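Local coordinates for protein Crov588 (PDB 6NYR) that is of unknown function but folds as a circular leucine-rich-repeat protein of a giant virus, built from FNIP-type repeats, at residues N577-S582 and V600-L605; Q594-N599 and E620-C625. All coordinates share one frame; numbering follows the deposited sequence.

Contact 1. Residues N577-S582 and V600-L605; sequences NVLPNS and VLPNGL
Leu579 and Pro602 carry this contact, their side chains crossing at about a right angle. The CB of Leu579 lies 3.6 Å from Pro602 CD, so the leucine meets the pyrrolidine ring close to its own backbone, with the rest of its chain running on past the ring. Its CG stands opposite the carbonyl carbon and beside the backbone N (chi1 -64°), a setting from which CD1 reaches beyond the proline to the preceding residues. There CD1 comes to 3.9 Å from Leu601 CD2 and also packs on the carbonyl of Val600. Leu586 of strand 585-587 touches both leucines, which places this apolar cluster in the core of the coil.

On the same side of the ring, Pro602 CG also approaches Pro580 O at 3.0 Å, shorter than ordinary van der Waals contact, a closeness best treated as doubtful at this resolution. Pro602 CB continues toward the backbone of Asn581, whose CA is 4.0 Å away.

Polar groups are joined through water instead of directly. One water accepts from the amides of Val578 and Leu579 and donates to Val600 O at 3.2 Å. Another donates to Asn581 O and accepts from Gly604 N, while a third donates to Asn581 OD1 at 3.0 Å and accepts from Asn603 N. The Gly604 and Asn603 amides used here belong to the type I turn from Pro602 to Leu605, closed by Leu605 N to Pro602 O at 3.0 Å.

The chemistry is thus divided: a buried leucine packs on the proline one place beyond its own equivalent in the next coil, since Leu579 matches Leu601 at a 22-residue spacing, while waters bridge backbone amides of one coil to acceptors of the other, in the loops leading into strands 585-587 and 607-609.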
loop_
_atom_site.group_PDB
_atom_site.type_symbol
_atom_site.label_atom_id
_atom_site.label_comp_id
_atom_site.label_asym_id
_atom_site.label_seq_id
_atom_site.Cartn_x
_atom_site.Cartn_y
_atom_site.Cartn_z
ATOM N N ASN A 577 32.832 18.668 21.074
ATOM C CA ASN A 577 32.538 19.834 20.232
ATOM C C ASN A 577 32.552 19.486 18.744
ATOM O O ASN A 577 32.779 20.349 17.893
ATOM C CB ASN A 577 33.516 20.979 20.503
ATOM C CG ASN A 577 33.476 21.456 21.939
ATOM O OD1 ASN A 577 34.473 21.377 22.663
ATOM N ND2 ASN A 577 32.323 21.963 22.361
ATOM N N VAL A 578 32.289 18.225 18.418
ATOM C CA VAL A 578 32.194 17.782 17.026
ATOM C C VAL A 578 30.745 17.649 16.580
ATOM O O VAL A 578 30.375 18.100 15.494
ATOM C CB VAL A 578 32.955 16.447 16.846
ATOM C CG1 VAL A 578 32.960 16.019 15.383
ATOM C CG2 VAL A 578 34.370 16.559 17.387
ATOM N N LEU A 579 29.915 17.024 17.405
ATOM C CA LEU A 579 28.480 16.975 17.160
ATOM C C LEU A 579 27.856 18.315 17.531
ATOM O O LEU A 579 28.065 18.797 18.649
ATOM C CB LEU A 579 27.840 15.852 17.967
ATOM C CG LEU A 579 28.290 14.439 17.597
ATOM C CD1 LEU A 579 27.839 13.426 18.639
ATOM C CD2 LEU A 579 27.758 14.055 16.224
ATOM N N PRO A 580 27.089 18.937 16.637
ATOM C CA PRO A 580 26.506 20.243 16.965
ATOM C C PRO A 580 25.459 20.118 18.060
ATOM O O PRO A 580 24.815 19.079 18.225
ATOM C CB PRO A 580 25.881 20.700 15.642
ATOM C CG PRO A 580 25.567 19.421 14.921
ATOM C CD PRO A 580 26.672 18.457 15.303
ATOM N N ASN A 581 25.302 21.202 18.821
ATOM C CA ASN A 581 24.361 21.210 19.936
ATOM C C ASN A 581 22.912 21.157 19.471
ATOM O O ASN A 581 22.026 20.842 20.275
ATOM C CB ASN A 581 24.594 22.456 20.792
ATOM C CG ASN A 581 25.734 22.284 21.772
ATOM O OD1 ASN A 581 25.904 21.215 22.360
ATOM N ND2 ASN A 581 26.530 23.335 21.949
ATOM N N SER A 582 22.655 21.458 18.196
ATOM C CA SER A 582 21.305 21.389 17.655
ATOM C C SER A 582 20.801 19.964 17.489
ATOM O O SER A 582 19.589 19.763 17.353
ATOM C CB SER A 582 21.265 22.096 16.298
ATOM O OG SER A 582 22.314 21.620 15.462
ATOM N N VAL A 600 30.458 14.795 24.860
ATOM C CA VAL A 600 30.555 14.504 23.434
ATOM C C VAL A 600 29.182 14.497 22.771
ATOM O O VAL A 600 28.987 15.106 21.719
ATOM C CB VAL A 600 31.287 13.163 23.199
ATOM C CG1 VAL A 600 31.246 12.783 21.729
ATOM C CG2 VAL A 600 32.722 13.245 23.698
ATOM N N LEU A 601 28.226 13.795 23.363
ATOM C CA LEU A 601 26.869 13.746 22.827
ATOM C C LEU A 601 26.118 15.007 23.232
ATOM O O LEU A 601 26.046 15.313 24.429
ATOM C CB LEU A 601 26.144 12.512 23.347
ATOM C CG LEU A 601 26.753 11.148 23.024
ATOM C CD1 LEU A 601 25.919 10.030 23.640
ATOM C CD2 LEU A 601 26.859 10.941 21.526
ATOM N N PRO A 602 25.566 15.769 22.288
ATOM C CA PRO A 602 24.809 16.972 22.661
ATOM C C PRO A 602 23.722 16.663 23.680
ATOM O O PRO A 602 22.960 15.704 23.528
ATOM C CB PRO A 602 24.211 17.445 21.330
ATOM C CG PRO A 602 25.130 16.912 20.289
ATOM C CD PRO A 602 25.684 15.615 20.822
ATOM N N ASN A 603 23.652 17.487 24.731
ATOM C CA ASN A 603 22.706 17.233 25.811
ATOM C C ASN A 603 21.259 17.332 25.342
ATOM O O ASN A 603 20.377 16.698 25.933
ATOM C CB ASN A 603 22.957 18.212 26.961
ATOM C CG ASN A 603 24.053 17.742 27.898
ATOM O OD1 ASN A 603 24.008 16.618 28.410
ATOM N ND2 ASN A 603 25.047 18.593 28.124
ATOM N N GLY A 604 20.992 18.109 24.295
ATOM C CA GLY A 604 19.645 18.228 23.775
ATOM C C GLY A 604 19.194 17.086 22.902
ATOM O O GLY A 604 18.055 17.082 22.423
ATOM N N LEU A 605 20.065 16.102 22.692
ATOM C CA LEU A 605 19.726 14.930 21.896
ATOM C C LEU A 605 18.603 14.159 22.567
ATOM O O LEU A 605 18.648 13.894 23.769
ATOM C CB LEU A 605 20.969 14.059 21.733
ATOM C CG LEU A 605 21.028 13.033 20.610
ATOM C CD1 LEU A 605 21.049 13.639 19.235
ATOM C CD2 LEU A 605 22.294 12.179 20.830
HETATM O O HOH W 1 30.977 16.189 19.507
HETATM O O HOH W 2 22.740 20.394 22.946
HETATM O O HOH W 3 26.089 19.414 24.721
#

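Contact 2. Residues Q594-N599 and E620-C625; sequences QKITEN and ENVLPC
Glu598 and Val622 bring the two backbones closest, with 4.3 Å between their CA atoms, and neither segment is regular helix or strand here. Asn599 and Asn621, which occupy equivalent places 22 residues apart, both adopt the left-handed helical conformation (phi 67° at Asn599), and so the chain bends alike in each coil. One water joins the two backbones, donating to Thr597 O at 2.7 Å and to Val622 O at 2.9 Å.

Val622 is the main apolar element. Its CG1, anti to the backbone N (chi1 171°), meets Ile596 CG2 at 3.8 Å, and the two side chains approach at a slant. The same methyl also lies 3.6 Å from Ile596 O, while CG2 faces the peptide that links Thr597 to Glu598, 4.0 Å from Thr597 C. The valine therefore fits against main chain as much as against a side chain. Ile596, itself buried, also packs on Phe610 of the following loop.

At the outer margin, Glu598 CB rests 3.4 Å from Asn621 O. The Glu598 and Asn621 side chains lie alongside each other and point the same way, but their carboxylate and amide planes are turned 70° apart. OE1 comes no nearer than 4.2 Å to Asn621 CB, and the two end groups are not bonded to each other.

Chemically, the contact is a small valine-isoleucine patch beside the exposed side chains of Glu598 and Asn621; between these coils the polar link is the single water shared by two carbonyls, both of which act as acceptors.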
loop_
_atom_site.group_PDB
_atom_site.type_symbol
_atom_site.label_atom_id
_atom_site.label_comp_id
_atom_site.label_asym_id
_atom_site.label_seq_id
_atom_site.Cartn_x
_atom_site.Cartn_y
_atom_site.Cartn_z
ATOM N N GLN A 594 33.343 2.809 18.921
ATOM C CA GLN A 594 34.330 3.678 19.542
ATOM C C GLN A 594 33.862 4.117 20.924
ATOM O O GLN A 594 32.662 4.203 21.196
ATOM C CB GLN A 594 34.599 4.917 18.681
ATOM C CG GLN A 594 35.197 4.614 17.321
ATOM C CD GLN A 594 36.561 3.957 17.422
ATOM O OE1 GLN A 594 37.413 4.376 18.205
ATOM N NE2 GLN A 594 36.770 2.915 16.629
ATOM N N LYS A 595 34.828 4.390 21.795
ATOM C CA LYS A 595 34.532 4.847 23.146
ATOM C C LYS A 595 33.973 6.263 23.107
ATOM O O LYS A 595 34.451 7.120 22.358
ATOM C CB LYS A 595 35.807 4.789 23.989
ATOM C CG LYS A 595 36.296 3.359 24.243
ATOM C CD LYS A 595 37.818 3.294 24.319
ATOM C CE LYS A 595 38.369 3.218 25.729
ATOM N NZ LYS A 595 39.819 3.593 25.725
ATOM N N ILE A 596 32.940 6.497 23.910
ATOM C CA ILE A 596 32.283 7.795 23.989
ATOM C C ILE A 596 32.499 8.337 25.393
ATOM O O ILE A 596 32.016 7.750 26.369
ATOM C CB ILE A 596 30.783 7.708 23.664
ATOM C CG1 ILE A 596 30.588 7.212 22.231
ATOM C CG2 ILE A 596 30.123 9.060 23.859
ATOM C CD1 ILE A 596 29.142 7.118 21.798
ATOM N N THR A 597 33.211 9.453 25.492
ATOM C CA THR A 597 33.505 10.077 26.770
ATOM C C THR A 597 32.474 11.171 27.054
ATOM O O THR A 597 31.543 11.399 26.278
ATOM C CB THR A 597 34.925 10.649 26.769
ATOM O OG1 THR A 597 35.035 11.646 25.745
ATOM C CG2 THR A 597 35.944 9.552 26.505
ATOM N N GLU A 598 32.658 11.864 28.177
ATOM C CA GLU A 598 31.693 12.874 28.586
ATOM C C GLU A 598 31.801 14.118 27.706
ATOM O O GLU A 598 32.848 14.409 27.122
ATOM C CB GLU A 598 31.888 13.247 30.059
ATOM C CG GLU A 598 33.328 13.431 30.503
ATOM C CD GLU A 598 33.440 14.191 31.818
ATOM O OE1 GLU A 598 32.562 14.020 32.692
ATOM O OE2 GLU A 598 34.400 14.980 31.968
ATOM N N ASN A 599 30.688 14.847 27.608
ATOM C CA ASN A 599 30.629 16.123 26.899
ATOM C C ASN A 599 30.820 15.958 25.392
ATOM O O ASN A 599 31.281 16.879 24.711
ATOM C CB ASN A 599 31.672 17.098 27.456
ATOM C CG ASN A 599 31.456 17.414 28.932
ATOM O OD1 ASN A 599 30.322 17.555 29.394
ATOM N ND2 ASN A 599 32.552 17.510 29.682
ATOM N N GLU A 620 29.056 7.819 33.684
ATOM C CA GLU A 620 28.206 8.932 34.073
ATOM C C GLU A 620 28.475 10.161 33.212
ATOM O O GLU A 620 29.577 10.360 32.694
ATOM C CB GLU A 620 28.431 9.286 35.544
ATOM C CG GLU A 620 28.111 8.169 36.515
ATOM C CD GLU A 620 28.040 8.645 37.955
ATOM O OE1 GLU A 620 27.935 9.869 38.178
ATOM O OE2 GLU A 620 28.092 7.790 38.865
ATOM N N ASN A 621 27.440 10.986 33.058
ATOM C CA ASN A 621 27.520 12.252 32.334
ATOM C C ASN A 621 27.969 12.067 30.889
ATOM O O ASN A 621 28.514 12.994 30.276
ATOM C CB ASN A 621 28.454 13.236 33.051
ATOM C CG ASN A 621 27.972 13.578 34.447
ATOM O OD1 ASN A 621 26.951 14.232 34.617
ATOM N ND2 ASN A 621 28.716 13.137 35.456
ATOM N N VAL A 622 27.746 10.880 30.340
ATOM C CA VAL A 622 28.019 10.594 28.940
ATOM C C VAL A 622 26.761 10.728 28.093
ATOM O O VAL A 622 26.786 11.320 27.014
ATOM C CB VAL A 622 28.640 9.184 28.807
ATOM C CG1 VAL A 622 28.725 8.771 27.354
ATOM C CG2 VAL A 622 30.017 9.143 29.466
ATOM N N LEU A 623 25.649 10.185 28.568
ATOM C CA LEU A 623 24.403 10.216 27.808
ATOM C C LEU A 623 23.756 11.596 27.908
ATOM O O LEU A 623 23.836 12.247 28.955
ATOM C CB LEU A 623 23.444 9.152 28.328
ATOM C CG LEU A 623 23.858 7.708 28.043
ATOM C CD1 LEU A 623 22.797 6.736 28.544
ATOM C CD2 LEU A 623 24.112 7.484 26.564
ATOM N N PRO A 624 23.123 12.067 26.836
ATOM C CA PRO A 624 22.534 13.416 26.860
ATOM C C PRO A 624 21.456 13.571 27.925
ATOM O O PRO A 624 20.668 12.655 28.179
ATOM C CB PRO A 624 21.955 13.579 25.445
ATOM C CG PRO A 624 22.767 12.643 24.594
ATOM C CD PRO A 624 23.056 11.454 25.494
ATOM N N CYS A 625 21.409 14.769 28.521
ATOM C CA CYS A 625 20.467 15.065 29.592
ATOM C C CYS A 625 19.023 15.200 29.124
ATOM O O CYS A 625 18.123 15.234 29.971
ATOM C CB CYS A 625 20.861 16.364 30.297
ATOM S SG CYS A 625 22.506 16.366 31.029
HETATM O O HOH W 4 29.128 12.453 25.797
#

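In the fold
Following the chain, residues 577-582 come first, then 594-599, 600-605 and 620-625. Contact 1 closes the loop that contains strand 585-587, and contact 2 the loop that contains strand 607-609. Because 594-599 precedes 600-605 and 620-625 follows it, the two contacts cross along the sequence. Their centres are 10 Å apart and they touch directly: Asn603 OD1 is hydrogen-bonded to Cys625 N, and Pro624 packs on Leu601, as Pro602 does on Leu579 one coil earlier. Together they tie three consecutive coils, through the loops that separate the successive parallel strands 563-565, 585-587, 607-609 and 629-631, into one continuous stack near the C-terminal end of the ring.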